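Local coordinates for chromosome partition protein Smc (Pyrococcus yayanosii, PDB 5XEI), which probably drives chromosome condensation and partitioning as an ATP-hydrolysing, DNA-binding homodimer, of which this construct holds the head with part of the coiled coil, at residues Glu8-Lys13 with Tyr79-Ile84; Pro23-Phe28 with Asn488-Ile493. All blocks are in the same frame, centred on the assembly; numbering follows the deposited sequence.

Contact 1. Residues Glu8-Lys13 with Tyr79-Ile84; sequences ELKGFK and YAEVAI
Phe12 and Val82 meet on the buried side of this strand pair: the CG2 methyl of Val82 comes to 3.7 Å from Phe12 CD1, giving an off-centre CH-pi contact. Phe12 CG stands anti to its own backbone N (chi1 -172°), which brings CD1 up to Val82 and to the methyl of Ala80. Phe12 touches Ala45 and Val82 touches Phe48, both on helix 41-49, and the Phe12 side chain lies about 5 Å from that of Asn41, a predicted ATP-binding residue. The two strands are neighbours in the antiparallel sheet of the ABC-type ATPase head, strand 3-10 running against strand 80-87. Glu8 N to Ala83 O and Ala83 N to Glu8 O, both 2.8 Å, form one hydrogen-bonded pair; at the next such pair Lys10 N reaches Glu81 O at 2.8 Å nearly straight (173°), while the return bond from Glu81 N is bent and weak. On the face of Glu8, Lys10, Glu81 and Ala83 the Lys10 end is the looser part. Lys10 CB lies 3.9 Å from Glu81 OE1, yet Lys10 NZ stays 4.8 Å from that oxygen; Glu81 OE2 makes a salt bridge with Arg105, and Glu8 OE1 is hydrogen-bonded to Tyr85. The partly exposed Lys10 brings CE only to 4.3 Å from Tyr79 OH.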
loop_
_atom_site.group_PDB
_atom_site.type_symbol
_atom_site.label_atom_id
_atom_site.label_comp_id
_atom_site.label_asym_id
_atom_site.label_seq_id
_atom_site.Cartn_x
_atom_site.Cartn_y
_atom_site.Cartn_z
ATOM N N GLU A 8 0.133 23.980 -29.898
ATOM C CA GLU A 8 -0.815 24.362 -30.939
ATOM C C GLU A 8 -2.151 24.761 -30.346
ATOM O O GLU A 8 -2.780 23.973 -29.623
ATOM C CB GLU A 8 -1.037 23.249 -31.956
ATOM C CG GLU A 8 0.245 22.607 -32.378
ATOM C CD GLU A 8 0.069 21.708 -33.579
ATOM O OE1 GLU A 8 -0.725 20.749 -33.473
ATOM O OE2 GLU A 8 0.752 21.936 -34.605
ATOM N N LEU A 9 -2.592 25.960 -30.714
ATOM C CA LEU A 9 -3.869 26.511 -30.297
ATOM C C LEU A 9 -4.777 26.624 -31.510
ATOM O O LEU A 9 -4.368 27.163 -32.542
ATOM C CB LEU A 9 -3.688 27.889 -29.658
ATOM C CG LEU A 9 -2.903 27.973 -28.348
ATOM C CD1 LEU A 9 -1.414 28.103 -28.614
ATOM C CD2 LEU A 9 -3.386 29.138 -27.510
ATOM N N LYS A 10 -6.001 26.113 -31.395
ATOM C CA LYS A 10 -7.044 26.425 -32.365
ATOM C C LYS A 10 -8.332 26.741 -31.619
ATOM O O LYS A 10 -8.855 25.893 -30.894
ATOM C CB LYS A 10 -7.246 25.288 -33.367
ATOM C CG LYS A 10 -8.213 25.651 -34.485
ATOM C CD LYS A 10 -7.846 24.994 -35.816
ATOM C CE LYS A 10 -8.857 23.923 -36.229
ATOM N NZ LYS A 10 -8.347 23.064 -37.345
ATOM N N GLY A 11 -8.814 27.973 -31.771
ATOM C CA GLY A 11 -10.022 28.413 -31.109
ATOM C C GLY A 11 -9.893 28.725 -29.642
ATOM O O GLY A 11 -10.896 28.679 -28.931
ATOM N N PHE A 12 -8.701 29.076 -29.169
ATOM C CA PHE A 12 -8.404 29.190 -27.742
ATOM C C PHE A 12 -8.254 30.660 -27.365
ATOM O O PHE A 12 -7.374 31.358 -27.893
ATOM C CB PHE A 12 -7.131 28.415 -27.383
ATOM C CG PHE A 12 -6.866 28.329 -25.910
ATOM C CD1 PHE A 12 -7.505 27.362 -25.130
ATOM C CD2 PHE A 12 -5.982 29.210 -25.292
ATOM C CE1 PHE A 12 -7.264 27.291 -23.766
ATOM C CE2 PHE A 12 -5.732 29.147 -23.911
ATOM C CZ PHE A 12 -6.366 28.199 -23.154
ATOM N N LYS A 13 -9.102 31.116 -26.442
ATOM C CA LYS A 13 -9.047 32.478 -25.936
ATOM C C LYS A 13 -8.768 33.480 -27.052
ATOM O O LYS A 13 -9.376 33.393 -28.120
ATOM C CB LYS A 13 -8.011 32.565 -24.837
ATOM C CG LYS A 13 -8.280 31.597 -23.716
ATOM C CD LYS A 13 -7.612 32.038 -22.413
ATOM C CE LYS A 13 -8.550 32.787 -21.496
ATOM N NZ LYS A 13 -7.885 33.076 -20.196
ATOM N N TYR A 79 -15.199 25.499 -30.886
ATOM C CA TYR A 79 -14.587 24.847 -29.728
ATOM C C TYR A 79 -13.183 25.408 -29.535
ATOM O O TYR A 79 -12.652 26.130 -30.385
ATOM C CB TYR A 79 -14.538 23.334 -29.882
ATOM C CG TYR A 79 -13.888 22.878 -31.164
ATOM C CD1 TYR A 79 -12.524 22.633 -31.224
ATOM C CD2 TYR A 79 -14.635 22.710 -32.326
ATOM C CE1 TYR A 79 -11.926 22.204 -32.401
ATOM C CE2 TYR A 79 -14.042 22.296 -33.503
ATOM C CZ TYR A 79 -12.693 22.041 -33.535
ATOM O OH TYR A 79 -12.102 21.626 -34.709
ATOM N N ALA A 80 -12.600 25.097 -28.388
ATOM C CA ALA A 80 -11.230 25.462 -28.082
ATOM C C ALA A 80 -10.384 24.199 -28.078
ATOM O O ALA A 80 -10.812 23.157 -27.576
ATOM C CB ALA A 80 -11.137 26.180 -26.736
ATOM N N GLU A 81 -9.191 24.290 -28.650
ATOM C CA GLU A 81 -8.366 23.107 -28.834
ATOM C C GLU A 81 -6.892 23.435 -28.629
ATOM O O GLU A 81 -6.371 24.399 -29.196
ATOM C CB GLU A 81 -8.594 22.518 -30.225
ATOM C CG GLU A 81 -7.773 21.280 -30.494
ATOM C CD GLU A 81 -8.029 20.712 -31.882
ATOM O OE1 GLU A 81 -7.698 21.416 -32.882
ATOM O OE2 GLU A 81 -8.577 19.574 -31.956
ATOM N N VAL A 82 -6.223 22.630 -27.818
ATOM C CA VAL A 82 -4.799 22.788 -27.569
ATOM C C VAL A 82 -4.139 21.436 -27.761
ATOM O O VAL A 82 -4.639 20.415 -27.273
ATOM C CB VAL A 82 -4.506 23.320 -26.155
ATOM C CG1 VAL A 82 -3.031 23.495 -25.991
ATOM C CG2 VAL A 82 -5.223 24.620 -25.916
ATOM N N ALA A 83 -3.023 21.422 -28.479
ATOM C CA ALA A 83 -2.235 20.212 -28.630
ATOM C C ALA A 83 -0.835 20.511 -28.129
ATOM O O ALA A 83 -0.278 21.576 -28.426
ATOM C CB ALA A 83 -2.205 19.733 -30.089
ATOM N N ILE A 84 -0.266 19.596 -27.355
ATOM C CA ILE A 84 1.076 19.808 -26.841
ATOM C C ILE A 84 1.948 18.630 -27.246
ATOM O O ILE A 84 1.526 17.471 -27.161
ATOM C CB ILE A 84 1.068 20.019 -25.314
ATOM C CG1 ILE A 84 2.462 20.346 -24.806
ATOM C CG2 ILE A 84 0.543 18.798 -24.606
ATOM C CD1 ILE A 84 2.412 20.830 -23.400
#

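Contact 2. Residues Pro23-Phe28 with Asn488-Ile493; sequences PFSKGF and NADKII
Phe28 and Asp490 carry most of the polar contact. The Phe28 carbonyl oxygen takes two N-H groups, from Asp490 N at 3.0 Å and, more weakly, from Lys491 N at 3.3 Å; the Asp490 donor is tilted 21° from the carbonyl plane. In return, Phe28 N makes a weak bond to Asp490 OD1. Within the loop Ser25 OG, anti to its backbone N (chi1 168°), accepts from Gly27 N at 3.0 Å, an ST turn just before strand 28-32.

Among the van der Waals contacts, the Phe28 ring lies under the backbone of Ala489, whose CA sits over one face at 3.9 Å from the ring centroid as a CH-pi contact, with Ala489 CB beside CD1. Were Phe28 replaced by an alanine, Ala489 would probably lose the ring beneath it, opening a gap toward helix 457-470. Ser25 OG lies 3.7 Å from Asp490 CB. Farther along, the Lys491 side chain crosses Pro23 at about a right angle, bending at chi3 to bring NZ to 3.6 Å from Pro23 CG, while Ile493 CD1 lies 4.1 Å from Pro23 CD.

Strand 491-498 runs parallel to strand 28-32 in the mixed sheet of the head, Lys491 and Ile493 both bonding Ala30 through the backbone, and Phe28 touches both Ile467 of helix 457-470 and Val478 of strand 475-480.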
loop_
_atom_site.group_PDB
_atom_site.type_symbol
_atom_site.label_atom_id
_atom_site.label_comp_id
_atom_site.label_asym_id
_atom_site.label_seq_id
_atom_site.Cartn_x
_atom_site.Cartn_y
_atom_site.Cartn_z
ATOM N N PRO A 23 6.582 27.155 -31.498
ATOM C CA PRO A 23 7.731 26.277 -31.272
ATOM C C PRO A 23 8.578 26.792 -30.121
ATOM O O PRO A 23 8.664 27.995 -29.854
ATOM C CB PRO A 23 8.478 26.373 -32.608
ATOM C CG PRO A 23 8.254 27.845 -32.994
ATOM C CD PRO A 23 6.909 28.257 -32.422
ATOM N N PHE A 24 9.209 25.857 -29.424
ATOM C CA PHE A 24 9.896 26.157 -28.178
ATOM C C PHE A 24 11.349 25.720 -28.252
ATOM O O PHE A 24 11.644 24.585 -28.648
ATOM C CB PHE A 24 9.197 25.470 -27.008
ATOM C CG PHE A 24 7.925 26.135 -26.611
ATOM C CD1 PHE A 24 7.901 27.500 -26.363
ATOM C CD2 PHE A 24 6.753 25.416 -26.511
ATOM C CE1 PHE A 24 6.737 28.132 -26.001
ATOM C CE2 PHE A 24 5.583 26.041 -26.158
ATOM C CZ PHE A 24 5.574 27.405 -25.904
ATOM N N SER A 25 12.246 26.624 -27.875
ATOM C CA SER A 25 13.630 26.261 -27.627
ATOM C C SER A 25 13.698 25.182 -26.548
ATOM O O SER A 25 12.879 25.149 -25.616
ATOM C CB SER A 25 14.424 27.510 -27.208
ATOM O OG SER A 25 15.705 27.204 -26.683
ATOM N N LYS A 26 14.674 24.272 -26.696
ATOM C CA LYS A 26 14.946 23.301 -25.641
ATOM C C LYS A 26 15.400 23.983 -24.358
ATOM O O LYS A 26 15.187 23.444 -23.268
ATOM C CB LYS A 26 15.992 22.296 -26.103
ATOM C CG LYS A 26 16.147 21.063 -25.197
ATOM C CD LYS A 26 17.416 20.280 -25.576
ATOM C CE LYS A 26 17.354 18.809 -25.217
ATOM N NZ LYS A 26 18.334 18.033 -26.053
ATOM N N GLY A 27 15.997 25.163 -24.452
ATOM C CA GLY A 27 16.341 25.872 -23.244
ATOM C C GLY A 27 15.402 27.008 -22.900
ATOM O O GLY A 27 14.269 26.800 -22.460
ATOM N N PHE A 28 15.872 28.222 -23.105
ATOM C CA PHE A 28 15.207 29.424 -22.641
ATOM C C PHE A 28 14.452 30.010 -23.832
ATOM O O PHE A 28 15.073 30.507 -24.771
ATOM C CB PHE A 28 16.278 30.361 -22.087
ATOM C CG PHE A 28 15.760 31.592 -21.417
ATOM C CD1 PHE A 28 14.411 31.874 -21.351
ATOM C CD2 PHE A 28 16.652 32.481 -20.838
ATOM C CE1 PHE A 28 13.964 33.031 -20.733
ATOM C CE2 PHE A 28 16.205 33.632 -20.215
ATOM C CZ PHE A 28 14.853 33.904 -20.163
ATOM N N ASN A 488 18.825 37.355 -22.578
ATOM C CA ASN A 488 19.511 36.072 -22.495
ATOM C C ASN A 488 18.734 34.917 -23.103
ATOM O O ASN A 488 19.263 33.801 -23.155
ATOM C CB ASN A 488 19.828 35.727 -21.041
ATOM C CG ASN A 488 20.417 36.881 -20.297
ATOM O OD1 ASN A 488 19.712 37.825 -19.925
ATOM N ND2 ASN A 488 21.728 36.837 -20.096
ATOM N N ALA A 489 17.502 35.124 -23.541
ATOM C CA ALA A 489 16.786 33.999 -24.113
ATOM C C ALA A 489 17.532 33.474 -25.331
ATOM O O ALA A 489 18.260 34.207 -26.005
ATOM C CB ALA A 489 15.361 34.400 -24.493
ATOM N N ASP A 490 17.379 32.173 -25.575
ATOM C CA ASP A 490 17.876 31.566 -26.803
ATOM C C ASP A 490 16.948 31.852 -27.969
ATOM O O ASP A 490 17.394 31.902 -29.118
ATOM C CB ASP A 490 18.014 30.044 -26.656
ATOM C CG ASP A 490 18.760 29.623 -25.392
ATOM O OD1 ASP A 490 18.496 30.191 -24.307
ATOM O OD2 ASP A 490 19.619 28.717 -25.490
ATOM N N LYS A 491 15.656 31.986 -27.687
ATOM C CA LYS A 491 14.625 32.257 -28.675
ATOM C C LYS A 491 13.632 33.232 -28.059
ATOM O O LYS A 491 13.388 33.200 -26.848
ATOM C CB LYS A 491 13.912 30.975 -29.117
ATOM C CG LYS A 491 12.523 31.217 -29.713
ATOM C CD LYS A 491 11.828 29.926 -30.182
ATOM C CE LYS A 491 12.533 29.335 -31.389
ATOM N NZ LYS A 491 11.714 28.318 -32.080
ATOM N N ILE A 492 13.093 34.122 -28.891
ATOM C CA ILE A 492 12.064 35.071 -28.487
ATOM C C ILE A 492 10.851 34.865 -29.383
ATOM O O ILE A 492 10.979 34.803 -30.612
ATOM C CB ILE A 492 12.557 36.526 -28.564
ATOM C CG1 ILE A 492 13.840 36.695 -27.745
ATOM C CG2 ILE A 492 11.489 37.479 -28.059
ATOM C CD1 ILE A 492 14.687 37.883 -28.171
ATOM N N ILE A 493 9.684 34.724 -28.761
ATOM C CA ILE A 493 8.400 34.656 -29.448
ATOM C C ILE A 493 7.679 35.960 -29.146
ATOM O O ILE A 493 7.532 36.340 -27.974
ATOM C CB ILE A 493 7.556 33.449 -28.980
ATOM C CG1 ILE A 493 8.203 32.100 -29.332
ATOM C CG2 ILE A 493 6.130 33.545 -29.497
ATOM C CD1 ILE A 493 8.300 31.811 -30.801
#

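Both contacts belong to the ATPase head, with centres 21 Å apart and nearest atoms about 7 Å apart, and they do not touch. Contact 1 is the more buried: a regular antiparallel pairing inside one sheet, with helix 41-49 over the Phe12 and Val82 side. Contact 2 is partly buried and lies where a loop enters the other, mixed sheet; it has two backbone-to-backbone bonds, one of them weak, against four in contact 1, and a weak one to a carboxylate. Strand 3-10 connects them: it supplies one half of contact 1, and its Ile4 and Leu7 touch Phe24 in the loop of contact 2. Aromatic CH-pi packing occurs in both, but a valine methyl meets the ring in 8-13 with 79-84, and a backbone CA in 23-28 with 488-493.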